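Local structure of amino acid ABC transporter, periplasmic amino acid-binding protein (4Z9N) at residues W224-V227 against V228-T231; D278-W281 against V282-I286; G293-F296 against E297-G301. The protein serves as a periplasmic, solute-binding component of an ABC transporter, binds glutathione in its cleft, and probably delivers this or a related solute to the membrane permease. All blocks are in the same frame, centred on the assembly; numbering follows the deposited sequence.

Contact 1: W224-V227 against V228-T231. With NA (sodium ion), chain H.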
# COMPACT_ATOMS: atom_id res chain seq x y z
N TRP D 224 -14.22 10.02 4.54
CA TRP D 224 -14.81 8.77 4.07
C TRP D 224 -13.73 7.77 3.62
O TRP D 224 -13.83 6.58 3.92
CB TRP D 224 -15.80 9.03 2.93
CG TRP D 224 -16.45 7.76 2.47
CD1 TRP D 224 -16.37 7.20 1.24
CD2 TRP D 224 -17.24 6.87 3.27
NE1 TRP D 224 -17.09 6.03 1.20
CE2 TRP D 224 -17.63 5.80 2.44
CE3 TRP D 224 -17.69 6.89 4.60
CZ2 TRP D 224 -18.43 4.75 2.90
CZ3 TRP D 224 -18.48 5.84 5.06
CH2 TRP D 224 -18.84 4.79 4.21
N ALA D 225 -12.72 8.25 2.91
CA ALA D 225 -11.61 7.38 2.51
C ALA D 225 -10.90 6.80 3.73
O ALA D 225 -10.51 5.63 3.73
CB ALA D 225 -10.61 8.13 1.63
N ASP D 226 -10.73 7.63 4.77
CA ASP D 226 -10.11 7.16 6.02
C ASP D 226 -10.90 6.01 6.64
O ASP D 226 -10.32 5.04 7.13
CB ASP D 226 -9.97 8.31 7.03
CG ASP D 226 -8.89 9.33 6.64
OD1 ASP D 226 -8.18 9.14 5.63
OD2 ASP D 226 -8.77 10.36 7.33
N VAL D 227 -12.23 6.11 6.63
CA VAL D 227 -13.07 5.05 7.22
C VAL D 227 -12.88 3.74 6.47
O VAL D 227 -12.76 2.66 7.08
CB VAL D 227 -14.58 5.46 7.21
CG1 VAL D 227 -15.45 4.25 7.56
CG2 VAL D 227 -14.84 6.62 8.17
N VAL D 228 -12.84 3.81 5.15
CA VAL D 228 -12.72 2.59 4.35
C VAL D 228 -11.31 2.04 4.50
O VAL D 228 -11.14 0.84 4.72
CB VAL D 228 -13.05 2.85 2.88
CG1 VAL D 228 -12.77 1.60 2.02
CG2 VAL D 228 -14.53 3.31 2.74
N ARG D 229 -10.33 2.92 4.41
CA ARG D 229 -8.92 2.53 4.57
C ARG D 229 -8.66 1.85 5.91
O ARG D 229 -7.96 0.83 6.01
CB ARG D 229 -8.01 3.75 4.47
CG ARG D 229 -6.54 3.41 4.74
CD ARG D 229 -5.62 4.61 4.51
NE ARG D 229 -6.01 5.36 3.33
CZ ARG D 229 -6.58 6.56 3.34
NH1 ARG D 229 -6.79 7.20 4.48
NH2 ARG D 229 -6.92 7.14 2.20
N TRP D 230 -9.21 2.42 6.96
CA TRP D 230 -8.85 1.94 8.27
C TRP D 230 -9.71 0.76 8.70
O TRP D 230 -9.28 -0.01 9.56
CB TRP D 230 -8.86 3.10 9.26
CG TRP D 230 -7.59 3.82 9.05
CD1 TRP D 230 -7.39 4.99 8.36
CD2 TRP D 230 -6.29 3.36 9.43
NE1 TRP D 230 -6.06 5.29 8.33
CE2 TRP D 230 -5.35 4.32 8.98
CE3 TRP D 230 -5.83 2.24 10.14
CZ2 TRP D 230 -3.98 4.18 9.20
CZ3 TRP D 230 -4.46 2.11 10.37
CH2 TRP D 230 -3.55 3.08 9.90
N THR D 231 -10.86 0.55 8.06
CA THR D 231 -11.55 -0.73 8.17
C THR D 231 -10.63 -1.85 7.66
O THR D 231 -10.41 -2.85 8.35
CB THR D 231 -12.88 -0.75 7.39
OG1 THR D 231 -13.79 0.19 7.99
CG2 THR D 231 -13.51 -2.14 7.41
NA NA H . -6.15 11.22 5.82
O HOH W 1 -7.89 10.19 3.28
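R229 reaches back along one face of helix 222-240 to A225 and D226, forming an i to i+3 Asp-Arg pair whose aspartate binds a sodium ion together with residues of the second subunit. Its CB rests 3.2 Å from A225 O, the same oxygen that accepts the backbone N-H of R229. CG, anti to the backbone N (chi1 176°), lies 4.0 Å above one face of the W230 ring, offset toward its rim. The chain then bends at chi3 (-41°), which folds the guanidinium back over the preceding turn. One face of that group lies over A225 O, and NH2 passes 3.9 Å from the methyl CB of A225. NH1 meets D226 OD1 at 2.6 Å in a salt bridge; the acceptor sits at the guanidinium edge, whereas the carboxylate is approached on its anti side, with the two planes 68° apart. NH1 also pairs with D96 of the second subunit. This places positive charge beside two sodium-linked carboxylates, which probably eases their mutual repulsion.

Across the helix, V228 CG2 lies over one face of the W224 indole, 4.2 Å from the centroid of its five-membered ring, while W224 NE1 is held by D83 O. W230 sets the edge of its ring against D226 O, with CD1 3.2 Å away, and its NE1 turns to D96 of the second subunit. V227 O accepts T231 N and, from the opposite face of its carbonyl plane, T231 OG1 at 2.8 Å. D226 OD1 binds the sodium ion at 2.9 Å, alongside D96, L101, D102 and Q219 of the second subunit.

Contact 2: D278-W281 against V282-I286; sequences DKDW and VVKII
D280 O takes the backbone N-H of K284 at 3.0 Å, and with it the first turn of helix 281-289 closes. The next bond, from I285 N to W281 O, is also 3.0 Å long. D280 holds the N-cap position, yet its side chain makes no capping bond: with chi1 at 60° its CG lies between the backbone N and the carbonyl carbon, and the carboxylate turns to the lysine one turn ahead. K284 stays extended as far as CE, 3.3 Å from D280 OD1, and then bends at chi4, so that NZ stands 3.5 Å from both OD1 and OD2 of D280 in a salt bridge that is long. D278 OD2 stands 4.6 Å from K284 NZ, beyond a salt bridge, but probably adds to the negative field around the ammonium.

Water 2 donates to K279 O and accepts the N-H of V282, satisfying one of the amides at the start of the helix. On the apolar side, V282 CG2 sits over the six-membered ring of W281, 3.4 Å from its centroid, 16° off its normal and displaced toward CE2, a tight CH-pi contact. I285 CD1 approaches the same ring obliquely, 3.7 Å from W281 CE3. The indole is covered further by W230 and A234 of helix 222-240 and by I93 of the second subunit. The whole is a helix N-terminus entered from a type I turn, D278 to W281, with an i to i+4 Asp-Lys pair on the polar side and a buried tryptophan on the other.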
# COMPACT_ATOMS: atom_id res chain seq x y z
N ASP D 278 -17.00 5.10 16.83
CA ASP D 278 -16.99 4.91 18.28
C ASP D 278 -15.67 4.30 18.73
O ASP D 278 -14.91 3.82 17.91
CB ASP D 278 -18.16 4.04 18.71
CG ASP D 278 -19.50 4.65 18.35
OD1 ASP D 278 -19.63 5.89 18.47
OD2 ASP D 278 -20.40 3.91 17.95
N LYS D 279 -15.41 4.32 20.03
CA LYS D 279 -14.10 3.87 20.52
C LYS D 279 -13.86 2.40 20.19
O LYS D 279 -12.72 1.98 19.96
CB LYS D 279 -13.96 4.11 22.02
N ASP D 280 -14.92 1.61 20.15
CA ASP D 280 -14.76 0.18 19.92
C ASP D 280 -15.02 -0.23 18.47
O ASP D 280 -15.49 -1.33 18.22
CB ASP D 280 -15.69 -0.61 20.86
CG ASP D 280 -17.17 -0.28 20.66
OD1 ASP D 280 -17.47 0.73 19.99
OD2 ASP D 280 -18.02 -1.05 21.15
N TRP D 281 -14.69 0.66 17.53
CA TRP D 281 -15.01 0.42 16.12
C TRP D 281 -14.38 -0.89 15.60
O TRP D 281 -14.98 -1.59 14.77
CB TRP D 281 -14.56 1.61 15.26
CG TRP D 281 -13.09 1.85 15.28
CD1 TRP D 281 -12.34 2.30 16.34
CD2 TRP D 281 -12.16 1.61 14.21
NE1 TRP D 281 -11.01 2.37 15.99
CE2 TRP D 281 -10.88 1.95 14.69
CE3 TRP D 281 -12.30 1.16 12.89
CZ2 TRP D 281 -9.74 1.85 13.89
CZ3 TRP D 281 -11.16 1.05 12.11
CH2 TRP D 281 -9.90 1.39 12.61
N VAL D 282 -13.19 -1.25 16.07
CA VAL D 282 -12.55 -2.48 15.62
C VAL D 282 -13.24 -3.72 16.21
O VAL D 282 -13.39 -4.73 15.53
CB VAL D 282 -11.04 -2.50 15.93
CG1 VAL D 282 -10.40 -3.78 15.38
CG2 VAL D 282 -10.36 -1.28 15.31
N VAL D 283 -13.65 -3.65 17.48
CA VAL D 283 -14.43 -4.74 18.07
C VAL D 283 -15.69 -4.96 17.23
O VAL D 283 -16.07 -6.10 16.94
CB VAL D 283 -14.79 -4.48 19.55
CG1 VAL D 283 -15.52 -5.70 20.14
CG2 VAL D 283 -13.54 -4.17 20.36
N LYS D 284 -16.32 -3.87 16.80
CA LYS D 284 -17.50 -3.98 15.95
C LYS D 284 -17.19 -4.68 14.63
O LYS D 284 -17.97 -5.53 14.19
CB LYS D 284 -18.11 -2.60 15.66
CG LYS D 284 -18.61 -1.85 16.87
CD LYS D 284 -19.24 -0.53 16.43
CE LYS D 284 -19.78 0.28 17.61
NZ LYS D 284 -20.42 -0.59 18.64
N ILE D 285 -16.06 -4.32 14.00
CA ILE D 285 -15.65 -4.96 12.76
C ILE D 285 -15.45 -6.46 12.96
O ILE D 285 -16.04 -7.28 12.25
CB ILE D 285 -14.36 -4.33 12.15
CG1 ILE D 285 -14.57 -2.85 11.78
CG2 ILE D 285 -13.94 -5.12 10.95
CD1 ILE D 285 -13.28 -2.11 11.37
N ILE D 286 -14.62 -6.83 13.93
CA ILE D 286 -14.26 -8.23 14.10
C ILE D 286 -15.47 -9.08 14.53
O ILE D 286 -15.64 -10.23 14.09
CB ILE D 286 -13.09 -8.37 15.09
CG1 ILE D 286 -11.89 -7.56 14.60
CG2 ILE D 286 -12.68 -9.81 15.24
CD1 ILE D 286 -11.38 -7.98 13.21
O HOH W 2 -11.67 -0.45 18.56

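Contact 3: G293-F296 against E297-G301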
# COMPACT_ATOMS: atom_id res chain seq x y z
N GLY D 293 -7.98 -12.84 7.75
CA GLY D 293 -7.75 -14.25 7.45
C GLY D 293 -9.04 -15.04 7.48
O GLY D 293 -9.24 -15.97 6.70
N GLU D 294 -9.91 -14.67 8.41
CA GLU D 294 -11.20 -15.34 8.51
C GLU D 294 -12.07 -15.05 7.29
O GLU D 294 -12.77 -15.95 6.81
CB GLU D 294 -11.91 -14.93 9.79
CG GLU D 294 -11.16 -15.33 11.06
CD GLU D 294 -11.98 -15.09 12.29
OE1 GLU D 294 -12.73 -16.02 12.71
OE2 GLU D 294 -11.91 -13.97 12.84
N ILE D 295 -12.02 -13.82 6.79
CA ILE D 295 -12.76 -13.45 5.58
C ILE D 295 -12.20 -14.22 4.40
O ILE D 295 -12.95 -14.74 3.57
CB ILE D 295 -12.69 -11.92 5.33
CG1 ILE D 295 -13.42 -11.17 6.44
CG2 ILE D 295 -13.29 -11.57 3.97
CD1 ILE D 295 -13.19 -9.66 6.38
N PHE D 296 -10.87 -14.30 4.33
CA PHE D 296 -10.20 -15.02 3.24
C PHE D 296 -10.61 -16.49 3.25
O PHE D 296 -11.06 -17.03 2.25
CB PHE D 296 -8.67 -14.88 3.37
CG PHE D 296 -7.91 -15.33 2.15
CD1 PHE D 296 -7.74 -16.68 1.88
CD2 PHE D 296 -7.37 -14.40 1.27
CE1 PHE D 296 -7.05 -17.10 0.75
CE2 PHE D 296 -6.68 -14.81 0.15
CZ PHE D 296 -6.52 -16.16 -0.12
N GLU D 297 -10.45 -17.14 4.40
CA GLU D 297 -10.66 -18.58 4.45
C GLU D 297 -12.09 -19.03 4.17
O GLU D 297 -12.30 -20.03 3.48
CB GLU D 297 -10.21 -19.10 5.82
CG GLU D 297 -8.69 -19.18 5.92
CD GLU D 297 -8.09 -20.05 4.82
OE1 GLU D 297 -8.63 -21.16 4.60
OE2 GLU D 297 -7.11 -19.64 4.17
N ARG D 298 -13.08 -18.32 4.70
CA ARG D 298 -14.47 -18.77 4.56
C ARG D 298 -14.98 -18.57 3.14
O ARG D 298 -15.92 -19.24 2.71
CB ARG D 298 -15.38 -18.04 5.56
CG ARG D 298 -15.84 -16.65 5.11
CD ARG D 298 -16.93 -16.10 6.02
NE ARG D 298 -16.45 -15.96 7.38
CZ ARG D 298 -16.11 -14.80 7.95
NH1 ARG D 298 -16.24 -13.66 7.28
NH2 ARG D 298 -15.67 -14.78 9.20
N ASN D 299 -14.38 -17.64 2.41
CA ASN D 299 -14.88 -17.28 1.09
C ASN D 299 -14.08 -17.87 -0.06
O ASN D 299 -14.65 -18.33 -1.04
CB ASN D 299 -14.91 -15.76 0.94
CG ASN D 299 -15.99 -15.12 1.77
OD1 ASN D 299 -17.17 -15.39 1.57
ND2 ASN D 299 -15.59 -14.25 2.69
N ILE D 300 -12.76 -17.79 0.02
CA ILE D 300 -11.93 -18.14 -1.14
C ILE D 300 -10.78 -19.07 -0.76
O ILE D 300 -10.13 -19.63 -1.64
CB ILE D 300 -11.40 -16.86 -1.86
CG1 ILE D 300 -10.49 -16.03 -0.94
CG2 ILE D 300 -12.55 -16.02 -2.39
CD1 ILE D 300 -9.91 -14.78 -1.62
N GLY D 301 -10.54 -19.26 0.53
CA GLY D 301 -9.44 -20.11 0.97
C GLY D 301 -9.80 -21.57 1.20
O GLY D 301 -10.66 -22.14 0.53
O HOH W 3 -15.36 -16.07 11.70
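F296 and I300 meet at about a right angle, with I300 CG1 centred above the phenyl ring, 3.8 Å from its centroid. Chi1 of I300 is 62°, placing CG1 between the backbone N and the carbonyl carbon; from there the straight CG1-CD1 arm reaches F296 CE2 at 3.7 Å. F296 O accepts both I300 N and, as an i+5 bond, G301 N, each at 2.9 Å, as the helix unwinds.

R298 also has CG in the cramped position (chi1 82°), and the chain, bent at chi3, swings its guanidinium back so that one face covers E294 O, 3.6 Å below its plane. NH2 donates to V289 O and to water 3, and water 3 donates to E294 OE1, while E294 OE2 accepts the N-H of Q245; R298 NH1 forms a salt bridge with D47. N299 points its amide back along the helix: ND2 donates to I295 O at 2.8 Å and also binds D47. E297 is bent at chi2, and its OE1 is hydrogen-bonded to S302 OG.

Helix 292-299 lies against helix 44-57, where F44 touches I295, F296 and I300, while Y108 of strand 101-117 packs on F296 and I300.

All three are local helix contacts and come in series along the chain: contact 1 within helix 222-240, contact 2 at the start of helix 281-289, contact 3 along helix 292-299 and just past its end. Centres of contacts 1 and 2 are 13 Å apart and they touch, W281 and I285 packing on W230 and T231. Contact 3 lies about 21 and 20 Å from the centres of contacts 1 and 2 and touches neither. Helix 44-57 unites them, packing against side chains of each. Contacts 1 and 2 face the dimer partner: W230 and W281 both pack on I93 of the second subunit, beside the sodium-holding interface. Contact 3 touches no other chain; the side chain of I300 is about 12 Å from glutathione.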